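Local coordinates for protein type I modular polyketide synthase (PDB 6IYT) that probably loads an extender unit, apparently ethylmalonyl from its coenzyme A thioester, during assembly of the polyketide salinomycin, through its acyltransferase domain, at residues 338-352 / 357-369. Sequence-based numbering, arbitrary orientation.
Sequences VEPREGSVPLYSTVN and SGAELDASYWFEN
The Tyr365 ring meets Ser349 OG at its edge, in plane, while Leu361 CD1 lies 3.7 Å above the centre of one face. Ser349 OG donates to Tyr365 OH over 2.6 Å. With OG anti to the backbone N (chi1 176°), the same oxygen accepts from Val351 N and Asn352 N, an ST turn and ST motif. Asn352 ND2 also reaches the ring edge, its amide turned 69° from the ring plane, while OD1 accepts from Glu354 N. Val351 slants across the phenol end: CG2 comes within 3.3 Å of Tyr365 OH and packs on Asn369, while CG1 rests against Glu368 CB. At the edge of the Trp366 ring lies Val338 CG1; one face carries Tyr365 CD2. Pro340 CB packs on Leu361 CB at 4.0 Å, and Leu347 CD2 meets Leu361 CD2. Gly343 N donates to Ser357 O at 2.8 Å, nearly straight (168°). Glu216 OE2 accepts from Tyr365 OH and Asn369 ND2, and Asn369 OD1 from Arg238. The loop after strand 347-348 thus packs on the first turns of helix 363-371, while 338-343 and Leu347 line the 357-362 turn leading into it, beside what is probably the GxSxG nucleophile elbow of the acyltransferase fold.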
loop_
_atom_site.group_PDB
_atom_site.type_symbol
_atom_site.label_atom_id
_atom_site.label_comp_id
_atom_site.label_asym_id
_atom_site.label_seq_id
_atom_site.Cartn_x
_atom_site.Cartn_y
_atom_site.Cartn_z
ATOM N N VAL A 338 0.690 -1.808 -25.897
ATOM C CA VAL A 338 0.420 -0.782 -24.889
ATOM C C VAL A 338 0.256 0.598 -25.514
ATOM O O VAL A 338 0.992 0.971 -26.406
ATOM C CB VAL A 338 1.536 -0.729 -23.823
ATOM C CG1 VAL A 338 1.293 0.418 -22.881
ATOM C CG2 VAL A 338 1.552 -2.022 -23.053
ATOM N N GLU A 339 -0.763 1.330 -25.063
ATOM C CA GLU A 339 -0.978 2.701 -25.508
ATOM C C GLU A 339 -0.969 3.658 -24.323
ATOM O O GLU A 339 -2.042 4.079 -23.835
ATOM C CB GLU A 339 -2.304 2.812 -26.235
ATOM C CG GLU A 339 -2.363 1.956 -27.470
ATOM C CD GLU A 339 -1.550 2.522 -28.636
ATOM O OE1 GLU A 339 -1.004 3.624 -28.508
ATOM O OE2 GLU A 339 -1.469 1.858 -29.686
ATOM N N PRO A 340 0.213 3.992 -23.849
ATOM C CA PRO A 340 0.331 4.916 -22.734
ATOM C C PRO A 340 -0.131 6.312 -23.101
ATOM O O PRO A 340 -0.081 6.698 -24.284
ATOM C CB PRO A 340 1.830 4.917 -22.431
ATOM C CG PRO A 340 2.482 4.555 -23.728
ATOM C CD PRO A 340 1.529 3.598 -24.386
ATOM N N ARG A 341 -0.504 7.082 -22.097
ATOM C CA ARG A 341 -0.952 8.456 -22.305
ATOM C C ARG A 341 -0.714 9.293 -21.067
ATOM O O ARG A 341 -0.475 8.760 -19.968
ATOM C CB ARG A 341 -2.433 8.503 -22.732
ATOM C CG ARG A 341 -3.424 8.062 -21.641
ATOM C CD ARG A 341 -3.780 6.601 -21.756
ATOM N NE ARG A 341 -4.652 6.193 -20.652
ATOM C CZ ARG A 341 -5.871 5.705 -20.806
ATOM N NH1 ARG A 341 -6.262 5.292 -21.995
ATOM N NH2 ARG A 341 -6.620 5.470 -19.756
ATOM N N GLU A 342 -0.797 10.615 -21.231
ATOM C CA GLU A 342 -0.559 11.533 -20.126
ATOM C C GLU A 342 -1.681 11.368 -19.089
ATOM O O GLU A 342 -2.872 11.214 -19.451
ATOM C CB GLU A 342 -0.396 13.018 -20.646
ATOM C CG GLU A 342 0.790 13.199 -21.616
ATOM C CD GLU A 342 1.160 14.673 -21.989
ATOM O OE1 GLU A 342 1.970 14.853 -22.917
ATOM O OE2 GLU A 342 0.755 15.610 -21.313
ATOM N N GLY A 343 -1.280 11.102 -17.834
ATOM C CA GLY A 343 -2.226 10.700 -16.773
ATOM C C GLY A 343 -2.787 11.917 -16.008
ATOM O O GLY A 343 -2.508 13.073 -16.375
ATOM N N SER A 344 -3.569 11.631 -14.958
ATOM C CA SER A 344 -4.248 12.649 -14.116
ATOM C C SER A 344 -3.256 13.373 -13.258
ATOM O O SER A 344 -3.490 14.504 -12.795
ATOM C CB SER A 344 -5.260 11.934 -13.185
ATOM O OG SER A 344 -6.501 11.814 -13.821
ATOM N N VAL A 345 -2.192 12.651 -12.938
ATOM C CA VAL A 345 -1.335 12.942 -11.868
ATOM C C VAL A 345 0.022 12.345 -12.287
ATOM O O VAL A 345 0.051 11.325 -12.983
ATOM C CB VAL A 345 -1.967 12.282 -10.646
ATOM C CG1 VAL A 345 -1.158 11.177 -10.074
ATOM C CG2 VAL A 345 -2.479 13.297 -9.685
ATOM N N PRO A 346 1.134 13.034 -11.994
ATOM C CA PRO A 346 2.426 12.478 -12.449
ATOM C C PRO A 346 2.781 11.144 -11.812
ATOM O O PRO A 346 2.453 10.909 -10.633
ATOM C CB PRO A 346 3.458 13.546 -12.019
ATOM C CG PRO A 346 2.686 14.753 -11.710
ATOM C CD PRO A 346 1.289 14.347 -11.346
ATOM N N LEU A 347 3.699 10.418 -12.480
ATOM C CA LEU A 347 4.262 9.164 -11.961
ATOM C C LEU A 347 5.761 9.340 -11.783
ATOM O O LEU A 347 6.437 9.770 -12.711
ATOM C CB LEU A 347 3.974 8.006 -12.932
ATOM C CG LEU A 347 4.446 6.578 -12.634
ATOM C CD1 LEU A 347 4.679 6.363 -11.156
ATOM C CD2 LEU A 347 3.433 5.551 -13.140
ATOM N N TYR A 348 6.235 9.215 -10.538
ATOM C CA TYR A 348 7.648 9.362 -10.236
ATOM C C TYR A 348 8.346 8.024 -10.465
ATOM O O TYR A 348 8.254 7.117 -9.662
ATOM C CB TYR A 348 7.863 9.830 -8.776
ATOM C CG TYR A 348 7.745 11.324 -8.554
ATOM C CD1 TYR A 348 6.568 11.965 -8.741
ATOM C CD2 TYR A 348 8.814 12.051 -8.078
ATOM C CE1 TYR A 348 6.453 13.343 -8.554
ATOM C CE2 TYR A 348 8.699 13.397 -7.808
ATOM C CZ TYR A 348 7.493 14.028 -8.011
ATOM O OH TYR A 348 7.349 15.378 -7.716
ATOM N N SER A 349 9.038 7.904 -11.584
ATOM C CA SER A 349 9.585 6.612 -11.990
ATOM C C SER A 349 10.703 6.193 -11.066
ATOM O O SER A 349 11.633 6.975 -10.819
ATOM C CB SER A 349 10.128 6.689 -13.425
ATOM O OG SER A 349 10.734 5.473 -13.769
ATOM N N THR A 350 10.649 4.932 -10.625
ATOM C CA THR A 350 11.777 4.292 -9.899
ATOM C C THR A 350 12.680 3.491 -10.838
ATOM O O THR A 350 13.631 2.813 -10.398
ATOM C CB THR A 350 11.250 3.385 -8.824
ATOM O OG1 THR A 350 10.368 2.406 -9.413
ATOM C CG2 THR A 350 10.499 4.197 -7.805
ATOM N N VAL A 351 12.449 3.656 -12.138
ATOM C CA VAL A 351 13.282 3.073 -13.156
ATOM C C VAL A 351 14.331 4.071 -13.625
ATOM O O VAL A 351 15.502 3.750 -13.674
ATOM C CB VAL A 351 12.422 2.643 -14.358
ATOM C CG1 VAL A 351 13.261 2.022 -15.437
ATOM C CG2 VAL A 351 11.333 1.705 -13.900
ATOM N N ASN A 352 13.916 5.300 -13.935
ATOM C CA ASN A 352 14.860 6.296 -14.484
ATOM C C ASN A 352 14.934 7.586 -13.675
ATOM O O ASN A 352 15.662 8.494 -14.031
ATOM C CB ASN A 352 14.553 6.592 -15.943
ATOM C CG ASN A 352 13.160 7.143 -16.156
ATOM O OD1 ASN A 352 12.580 7.760 -15.279
ATOM N ND2 ASN A 352 12.593 6.847 -17.315
ATOM N N SER A 357 4.815 11.871 -17.305
ATOM C CA SER A 357 3.417 12.208 -17.518
ATOM C C SER A 357 2.597 10.943 -17.506
ATOM O O SER A 357 1.389 10.959 -17.179
ATOM C CB SER A 357 3.241 12.905 -18.865
ATOM O OG SER A 357 3.621 12.059 -19.945
ATOM N N GLY A 358 3.207 9.887 -18.012
ATOM C CA GLY A 358 2.507 8.631 -18.287
ATOM C C GLY A 358 2.574 8.212 -19.742
ATOM O O GLY A 358 2.559 7.007 -20.049
ATOM N N ALA A 359 2.780 9.172 -20.631
ATOM C CA ALA A 359 2.799 8.893 -22.080
ATOM C C ALA A 359 4.036 8.093 -22.476
ATOM O O ALA A 359 4.101 7.550 -23.602
ATOM C CB ALA A 359 2.739 10.186 -22.863
ATOM N N GLU A 360 5.011 8.038 -21.571
ATOM C CA GLU A 360 6.338 7.426 -21.826
ATOM C C GLU A 360 6.344 5.895 -21.581
ATOM O O GLU A 360 7.370 5.232 -21.831
ATOM C CB GLU A 360 7.411 8.061 -20.908
ATOM C CG GLU A 360 7.451 9.580 -20.880
ATOM C CD GLU A 360 6.565 10.183 -19.782
ATOM O OE1 GLU A 360 6.795 11.338 -19.395
ATOM O OE2 GLU A 360 5.631 9.510 -19.336
ATOM N N LEU A 361 5.254 5.363 -20.986
ATOM C CA LEU A 361 5.235 3.998 -20.447
ATOM C C LEU A 361 4.949 2.938 -21.513
ATOM O O LEU A 361 3.964 2.209 -21.422
ATOM C CB LEU A 361 4.179 3.884 -19.343
ATOM C CG LEU A 361 4.510 4.302 -17.923
ATOM C CD1 LEU A 361 5.714 5.204 -17.741
ATOM C CD2 LEU A 361 3.280 4.785 -17.160
ATOM N N ASP A 362 5.786 2.913 -22.548
ATOM C CA ASP A 362 5.624 1.993 -23.674
ATOM C C ASP A 362 6.353 0.679 -23.400
ATOM O O ASP A 362 6.843 0.444 -22.287
ATOM C CB ASP A 362 6.165 2.648 -24.972
ATOM C CG ASP A 362 7.665 3.042 -24.879
ATOM O OD1 ASP A 362 8.375 2.585 -23.953
ATOM O OD2 ASP A 362 8.117 3.917 -25.675
ATOM N N ALA A 363 6.339 -0.223 -24.367
ATOM C CA ALA A 363 6.957 -1.560 -24.154
ATOM C C ALA A 363 8.400 -1.462 -23.672
ATOM O O ALA A 363 8.825 -2.258 -22.815
ATOM C CB ALA A 363 6.870 -2.400 -25.405
ATOM N N SER A 364 9.168 -0.529 -24.246
ATOM C CA SER A 364 10.573 -0.330 -23.846
ATOM C C SER A 364 10.682 0.056 -22.389
ATOM O O SER A 364 11.587 -0.408 -21.652
ATOM C CB SER A 364 11.249 0.740 -24.717
ATOM O OG SER A 364 11.614 0.175 -25.970
ATOM N N TYR A 365 9.762 0.881 -21.941
ATOM C CA TYR A 365 9.701 1.219 -20.497
ATOM C C TYR A 365 9.449 0.001 -19.626
ATOM O O TYR A 365 10.099 -0.167 -18.621
ATOM C CB TYR A 365 8.648 2.257 -20.224
ATOM C CG TYR A 365 8.674 2.731 -18.810
ATOM C CD1 TYR A 365 9.566 3.725 -18.406
ATOM C CD2 TYR A 365 7.907 2.105 -17.840
ATOM C CE1 TYR A 365 9.666 4.099 -17.075
ATOM C CE2 TYR A 365 8.043 2.430 -16.499
ATOM C CZ TYR A 365 8.821 3.507 -16.141
ATOM O OH TYR A 365 8.983 3.798 -14.825
ATOM N N TRP A 366 8.511 -0.851 -20.014
ATOM C CA TRP A 366 8.181 -1.996 -19.210
ATOM C C TRP A 366 9.278 -3.064 -19.222
ATOM O O TRP A 366 9.516 -3.698 -18.197
ATOM C CB TRP A 366 6.845 -2.578 -19.588
ATOM C CG TRP A 366 5.719 -1.649 -19.292
ATOM C CD1 TRP A 366 4.948 -0.984 -20.206
ATOM C CD2 TRP A 366 5.365 -1.122 -18.009
ATOM N NE1 TRP A 366 4.146 -0.077 -19.580
ATOM C CE2 TRP A 366 4.414 -0.098 -18.232
ATOM C CE3 TRP A 366 5.855 -1.318 -16.718
ATOM C CZ2 TRP A 366 3.876 0.648 -17.205
ATOM C CZ3 TRP A 366 5.290 -0.585 -15.669
ATOM C CH2 TRP A 366 4.298 0.365 -15.917
ATOM N N PHE A 367 10.112 -3.073 -20.272
ATOM C CA PHE A 367 11.336 -3.832 -20.204
ATOM C C PHE A 367 12.315 -3.243 -19.180
ATOM O O PHE A 367 12.816 -3.948 -18.334
ATOM C CB PHE A 367 12.028 -3.941 -21.541
ATOM C CG PHE A 367 13.364 -4.627 -21.451
ATOM C CD1 PHE A 367 13.427 -5.986 -21.214
ATOM C CD2 PHE A 367 14.523 -3.890 -21.388
ATOM C CE1 PHE A 367 14.653 -6.613 -20.996
ATOM C CE2 PHE A 367 15.773 -4.514 -21.233
ATOM C CZ PHE A 367 15.826 -5.879 -21.021
ATOM N N GLU A 368 12.572 -1.941 -19.259
ATOM C CA GLU A 368 13.484 -1.299 -18.310
ATOM C C GLU A 368 12.980 -1.469 -16.877
ATOM O O GLU A 368 13.762 -1.704 -15.954
ATOM C CB GLU A 368 13.627 0.181 -18.638
ATOM C CG GLU A 368 14.335 0.472 -19.959
ATOM C CD GLU A 368 15.771 0.006 -19.972
ATOM O OE1 GLU A 368 16.527 0.381 -19.033
ATOM O OE2 GLU A 368 16.165 -0.684 -20.965
ATOM N N ASN A 369 11.668 -1.375 -16.693
ATOM C CA ASN A 369 11.078 -1.552 -15.357
ATOM C C ASN A 369 11.429 -2.911 -14.732
ATOM O O ASN A 369 11.711 -2.979 -13.535
ATOM C CB ASN A 369 9.582 -1.354 -15.429
ATOM C CG ASN A 369 8.861 -1.854 -14.205
ATOM O OD1 ASN A 369 8.467 -3.049 -14.136
ATOM N ND2 ASN A 369 8.569 -0.959 -13.301
HETATM O O HOH W 1 2.686 8.057 -25.765
HETATM O O HOH W 2 0.588 9.357 -14.772
#